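Local coordinates for protein SAV1430 (Staphylococcus aureus subsp. aureus Mu50, PDB 2FFM) that is of unknown function but belongs to the Nfu/NifU N-terminal family, suggesting a link to iron-sulfur cluster assembly, at residues K52-F55 against F60-V63; P39-D44 against I54-D59. One frame throughout, in Å; residues are numbered along the deposited sequence.

Contact 1: residues K52-F55 against F60-V63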
loop_
_atom_site.group_PDB
_atom_site.type_symbol
_atom_site.label_atom_id
_atom_site.label_comp_id
_atom_site.label_asym_id
_atom_site.label_seq_id
_atom_site.Cartn_x
_atom_site.Cartn_y
_atom_site.Cartn_z
ATOM N N LYS A 52 -6.781 5.094 -1.365
ATOM C CA LYS A 52 -7.120 5.625 -2.681
ATOM C C LYS A 52 -6.431 4.830 -3.798
ATOM O O LYS A 52 -7.089 4.340 -4.707
ATOM C CB LYS A 52 -6.731 7.111 -2.767
ATOM C CG LYS A 52 -6.920 7.735 -4.159
ATOM C CD LYS A 52 -8.383 8.071 -4.456
ATOM C CE LYS A 52 -8.695 9.532 -4.121
ATOM N NZ LYS A 52 -8.289 9.874 -2.721
ATOM N N SER A 53 -5.107 4.715 -3.732
ATOM C CA SER A 53 -4.362 3.970 -4.743
ATOM C C SER A 53 -3.113 3.377 -4.120
ATOM O O SER A 53 -2.795 3.657 -2.964
ATOM C CB SER A 53 -3.940 4.878 -5.903
ATOM O OG SER A 53 -2.765 5.598 -5.565
ATOM N N ILE A 54 -2.397 2.580 -4.909
ATOM C CA ILE A 54 -1.171 1.934 -4.454
ATOM C C ILE A 54 -0.095 1.962 -5.530
ATOM O O ILE A 54 -0.340 1.577 -6.665
ATOM C CB ILE A 54 -1.424 0.447 -4.079
ATOM C CG1 ILE A 54 -2.453 0.360 -2.956
ATOM C CG2 ILE A 54 -0.122 -0.223 -3.649
ATOM C CD1 ILE A 54 -2.011 1.065 -1.699
ATOM N N PHE A 55 1.090 2.439 -5.172
ATOM C CA PHE A 55 2.212 2.465 -6.100
ATOM C C PHE A 55 3.124 1.360 -5.611
ATOM O O PHE A 55 3.582 1.400 -4.475
ATOM C CB PHE A 55 2.959 3.796 -6.041
ATOM C CG PHE A 55 4.156 3.867 -6.957
ATOM C CD1 PHE A 55 4.000 3.794 -8.338
ATOM C CD2 PHE A 55 5.437 4.054 -6.438
ATOM C CE1 PHE A 55 5.101 3.917 -9.189
ATOM C CE2 PHE A 55 6.543 4.178 -7.281
ATOM C CZ PHE A 55 6.376 4.109 -8.658
ATOM N N PHE A 60 8.962 -1.902 -2.108
ATOM C CA PHE A 60 8.026 -1.086 -1.333
ATOM C C PHE A 60 6.770 -0.678 -2.078
ATOM O O PHE A 60 6.739 -0.641 -3.305
ATOM C CB PHE A 60 8.714 0.203 -0.847
ATOM C CG PHE A 60 8.985 1.199 -1.947
ATOM C CD1 PHE A 60 10.209 1.210 -2.610
ATOM C CD2 PHE A 60 7.999 2.102 -2.349
ATOM C CE1 PHE A 60 10.453 2.108 -3.655
ATOM C CE2 PHE A 60 8.230 3.001 -3.389
ATOM C CZ PHE A 60 9.460 3.004 -4.049
ATOM N N ILE A 61 5.733 -0.362 -1.312
ATOM C CA ILE A 61 4.487 0.109 -1.883
ATOM C C ILE A 61 4.177 1.453 -1.242
ATOM O O ILE A 61 4.325 1.628 -0.031
ATOM C CB ILE A 61 3.286 -0.826 -1.611
ATOM C CG1 ILE A 61 3.094 -1.021 -0.117
ATOM C CG2 ILE A 61 3.470 -2.125 -2.322
ATOM C CD1 ILE A 61 1.845 -1.839 0.236
ATOM N N SER A 62 3.784 2.417 -2.060
ATOM C CA SER A 62 3.413 3.721 -1.550
ATOM C C SER A 62 1.898 3.773 -1.638
ATOM O O SER A 62 1.303 3.754 -2.720
ATOM C CB SER A 62 4.044 4.836 -2.376
ATOM O OG SER A 62 5.379 5.069 -1.977
ATOM N N VAL A 63 1.291 3.817 -0.465
ATOM C CA VAL A 63 -0.145 3.846 -0.323
ATOM C C VAL A 63 -0.649 5.284 -0.215
ATOM O O VAL A 63 -0.076 6.089 0.514
ATOM C CB VAL A 63 -0.528 3.049 0.935
ATOM C CG1 VAL A 63 -2.031 3.031 1.126
ATOM C CG2 VAL A 63 0.027 1.640 0.822
#
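The carbonyl oxygen of F55 is approached by two donors from the neighbouring strand. S62 N reaches F55 O at 2.6 Å, lying in the plane of that carbonyl, while I61 CA adds a weaker CA-H...O contact to F55 O. The reciprocal bond runs from F55 N to S62 O at 2.8 Å and is nearly straight (167° at the hydrogen), though its donor is tilted 26° from the carbonyl plane. I54 CA adds a CA-H...O contact to S62 O at 3.5 Å. F55 and S62 are therefore an antiparallel hydrogen-bonded pair, and I54 and V63 the non-hydrogen-bonded pair next to it.

The two faces of this ladder differ in chemistry. On one, I54 and V63 lie side by side and point the same way. The ethyl end of I54, CD1, meets both methyls of V63, and its other branch, CG2, lies anti to the backbone N (CG1 takes chi1 -60°) and packs 4.0 Å from I61 CB. Beta-branched residues suit extended strands, and here I45 of helix 40-46 covers I54 and I61, while V63 packs on I17 of strand 14-19. On the other face, the small S62 puts its CB at the edge of the F55 ring, near the ring plane and 4.0 Å from F55 CB. F55 CD2 comes obliquely within 4.3 Å of F60 CE2, and the F60 ring also makes a cation-pi interaction with K16.

Further along, K52 and S53 both face D64 in a classic beta bulge, and K52 NZ forms a salt bridge with E66. Pairing is thus regular at I54-V63 and F55-S62 until the bulge interrupts it, and the side chains divide the hairpin into an aliphatic face and, on the other side of the sheet, a mixed aromatic and polar face of F55, F60 and S62.

Contact 2: residues P39-D44 against I54-D59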
loop_
_atom_site.group_PDB
_atom_site.type_symbol
_atom_site.label_atom_id
_atom_site.label_comp_id
_atom_site.label_asym_id
_atom_site.label_seq_id
_atom_site.Cartn_x
_atom_site.Cartn_y
_atom_site.Cartn_z
ATOM N N PRO A 39 -1.965 -8.867 -7.337
ATOM C CA PRO A 39 -1.627 -9.784 -6.242
ATOM C C PRO A 39 -2.745 -9.715 -5.179
ATOM O O PRO A 39 -3.418 -8.695 -5.049
ATOM C CB PRO A 39 -0.301 -9.223 -5.721
ATOM C CG PRO A 39 0.297 -8.590 -6.932
ATOM C CD PRO A 39 -0.882 -7.891 -7.554
ATOM N N ALA A 40 -2.931 -10.790 -4.423
ATOM C CA ALA A 40 -3.979 -10.828 -3.407
ATOM C C ALA A 40 -3.822 -9.778 -2.327
ATOM O O ALA A 40 -4.783 -9.069 -2.004
ATOM C CB ALA A 40 -4.046 -12.203 -2.764
ATOM N N PHE A 41 -2.627 -9.669 -1.752
ATOM C CA PHE A 41 -2.449 -8.691 -0.694
ATOM C C PHE A 41 -2.775 -7.295 -1.233
ATOM O O PHE A 41 -3.281 -6.448 -0.498
ATOM C CB PHE A 41 -1.033 -8.773 -0.080
ATOM C CG PHE A 41 0.021 -8.087 -0.874
ATOM C CD1 PHE A 41 0.692 -8.755 -1.895
ATOM C CD2 PHE A 41 0.317 -6.751 -0.625
ATOM C CE1 PHE A 41 1.658 -8.102 -2.658
ATOM C CE2 PHE A 41 1.276 -6.080 -1.374
ATOM C CZ PHE A 41 1.948 -6.749 -2.398
ATOM N N ILE A 42 -2.538 -7.081 -2.528
ATOM C CA ILE A 42 -2.830 -5.795 -3.164
ATOM C C ILE A 42 -4.332 -5.479 -3.198
ATOM O O ILE A 42 -4.734 -4.321 -3.012
ATOM C CB ILE A 42 -2.291 -5.741 -4.604
ATOM C CG1 ILE A 42 -0.756 -5.774 -4.591
ATOM C CG2 ILE A 42 -2.816 -4.511 -5.303
ATOM C CD1 ILE A 42 -0.093 -4.518 -4.050
ATOM N N ASN A 43 -5.165 -6.490 -3.441
ATOM C CA ASN A 43 -6.615 -6.260 -3.462
ATOM C C ASN A 43 -7.129 -6.076 -2.040
ATOM O O ASN A 43 -8.104 -5.374 -1.815
ATOM C CB ASN A 43 -7.371 -7.438 -4.096
ATOM C CG ASN A 43 -7.119 -7.573 -5.578
ATOM O OD1 ASN A 43 -7.139 -8.685 -6.116
ATOM N ND2 ASN A 43 -6.894 -6.448 -6.255
ATOM N N ASP A 44 -6.483 -6.723 -1.077
ATOM C CA ASP A 44 -6.952 -6.575 0.282
ATOM C C ASP A 44 -6.678 -5.178 0.793
ATOM O O ASP A 44 -7.482 -4.625 1.531
ATOM C CB ASP A 44 -6.328 -7.627 1.197
ATOM C CG ASP A 44 -6.867 -9.032 0.922
ATOM O OD1 ASP A 44 -7.912 -9.168 0.232
ATOM O OD2 ASP A 44 -6.255 -10.008 1.405
ATOM N N ILE A 54 -2.397 2.580 -4.909
ATOM C CA ILE A 54 -1.171 1.934 -4.454
ATOM C C ILE A 54 -0.095 1.962 -5.530
ATOM O O ILE A 54 -0.340 1.577 -6.665
ATOM C CB ILE A 54 -1.424 0.447 -4.079
ATOM C CG1 ILE A 54 -2.453 0.360 -2.956
ATOM C CG2 ILE A 54 -0.122 -0.223 -3.649
ATOM C CD1 ILE A 54 -2.011 1.065 -1.699
ATOM N N PHE A 55 1.090 2.439 -5.172
ATOM C CA PHE A 55 2.212 2.465 -6.100
ATOM C C PHE A 55 3.124 1.360 -5.611
ATOM O O PHE A 55 3.582 1.400 -4.475
ATOM C CB PHE A 55 2.959 3.796 -6.041
ATOM C CG PHE A 55 4.156 3.867 -6.957
ATOM C CD1 PHE A 55 4.000 3.794 -8.338
ATOM C CD2 PHE A 55 5.437 4.054 -6.438
ATOM C CE1 PHE A 55 5.101 3.917 -9.189
ATOM C CE2 PHE A 55 6.543 4.178 -7.281
ATOM C CZ PHE A 55 6.376 4.109 -8.658
ATOM N N HIS A 56 3.384 0.378 -6.469
ATOM C CA HIS A 56 4.221 -0.758 -6.106
ATOM C C HIS A 56 5.444 -0.890 -7.005
ATOM O O HIS A 56 5.310 -1.071 -8.215
ATOM C CB HIS A 56 3.401 -2.050 -6.185
ATOM C CG HIS A 56 4.117 -3.248 -5.646
ATOM N ND1 HIS A 56 3.628 -4.529 -5.785
ATOM C CD2 HIS A 56 5.270 -3.358 -4.947
ATOM C CE1 HIS A 56 4.450 -5.375 -5.191
ATOM N NE2 HIS A 56 5.455 -4.691 -4.674
ATOM N N VAL A 57 6.635 -0.828 -6.413
ATOM C CA VAL A 57 7.868 -0.942 -7.191
ATOM C C VAL A 57 9.058 -1.350 -6.337
ATOM O O VAL A 57 9.222 -0.853 -5.235
ATOM C CB VAL A 57 8.205 0.387 -7.893
ATOM C CG1 VAL A 57 8.586 1.433 -6.874
ATOM C CG2 VAL A 57 9.318 0.169 -8.891
HETATM N N MSE A 58 9.888 -2.253 -6.846
HETATM C CA MSE A 58 11.056 -2.697 -6.099
HETATM C C MSE A 58 10.656 -3.402 -4.788
HETATM O O MSE A 58 9.937 -4.405 -4.816
HETATM C CB MSE A 58 11.991 -1.499 -5.817
HETATM C CG MSE A 58 12.720 -0.942 -7.072
HETATM SE SE MSE A 58 13.798 0.699 -6.808
HETATM C CE MSE A 58 12.555 2.043 -7.417
ATOM N N ASP A 59 11.113 -2.881 -3.649
ATOM C CA ASP A 59 10.826 -3.477 -2.336
ATOM C C ASP A 59 9.850 -2.669 -1.478
ATOM O O ASP A 59 9.897 -2.747 -0.248
ATOM C CB ASP A 59 12.132 -3.652 -1.554
ATOM C CG ASP A 59 12.712 -2.323 -1.067
ATOM O OD1 ASP A 59 12.636 -1.325 -1.818
ATOM O OD2 ASP A 59 13.255 -2.268 0.064
#
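F41 and H56 meet edge-on from the phenylalanine's point of view: H56 CE1 lies in the plane of the F41 ring, 4.0 Å from F41 CZ, and the two side chains cross at about a right angle. Next to them the CD1 methyl of I42 is the apolar tip that reaches the strand. It comes 4.1 Å from H56 ND1, approaching that ring obliquely, and 4.3 Å from I54 CG2. One methyl thus touches two strand residues set two apart, I54 and H56, whose CB atoms both turn toward the helix; an isoleucine is long enough to span the gap between the two layers.

The F41 ring is steadied within its own helix. Its CG sits between the backbone N and the carbonyl carbon (chi1 80°), which swings the ring in toward the strand, and I42 CG1 lies against one of its faces, 3.6 Å above the plane and offset toward the rim. H56 extends with CG anti to its backbone N (chi1 -172°), carrying the imidazole out to the helix residues, and its side chain also touches Y31 and R23. I42 rests on Y31 too, while L46 of the same helix packs against I54.

P39 stands at the N-cap position of the helix, and its carbonyl accepts the N43 backbone amide in the first turn. Helix 40-44 runs nearly antiparallel to strand 54-57 (159°), with their axes 10.8 Å apart. Apolar helix residues laid over one face of an antiparallel sheet, at about this spacing, are characteristic of a two-layer alpha/beta fold.

Overall arrangement
Contacts 1 and 2 are built on the same strand, 51-57, with their centres about 7 Å apart. In contact 1 the strand pairs edge to edge with 60-65; in contact 2 it receives helix 40-46 on one face. I54 works in both, and the two meet directly where I61 CG2 lies 3.4 Å from H56 CD2, so the sheet residues that pack on one another also form the floor beneath the helix. F55 lies in both ranges but makes its contacts only in contact 1, turning its ring to the opposite face. Contact 1 thus joins two strands of the sheet, and contact 2 lays a helix on that same sheet.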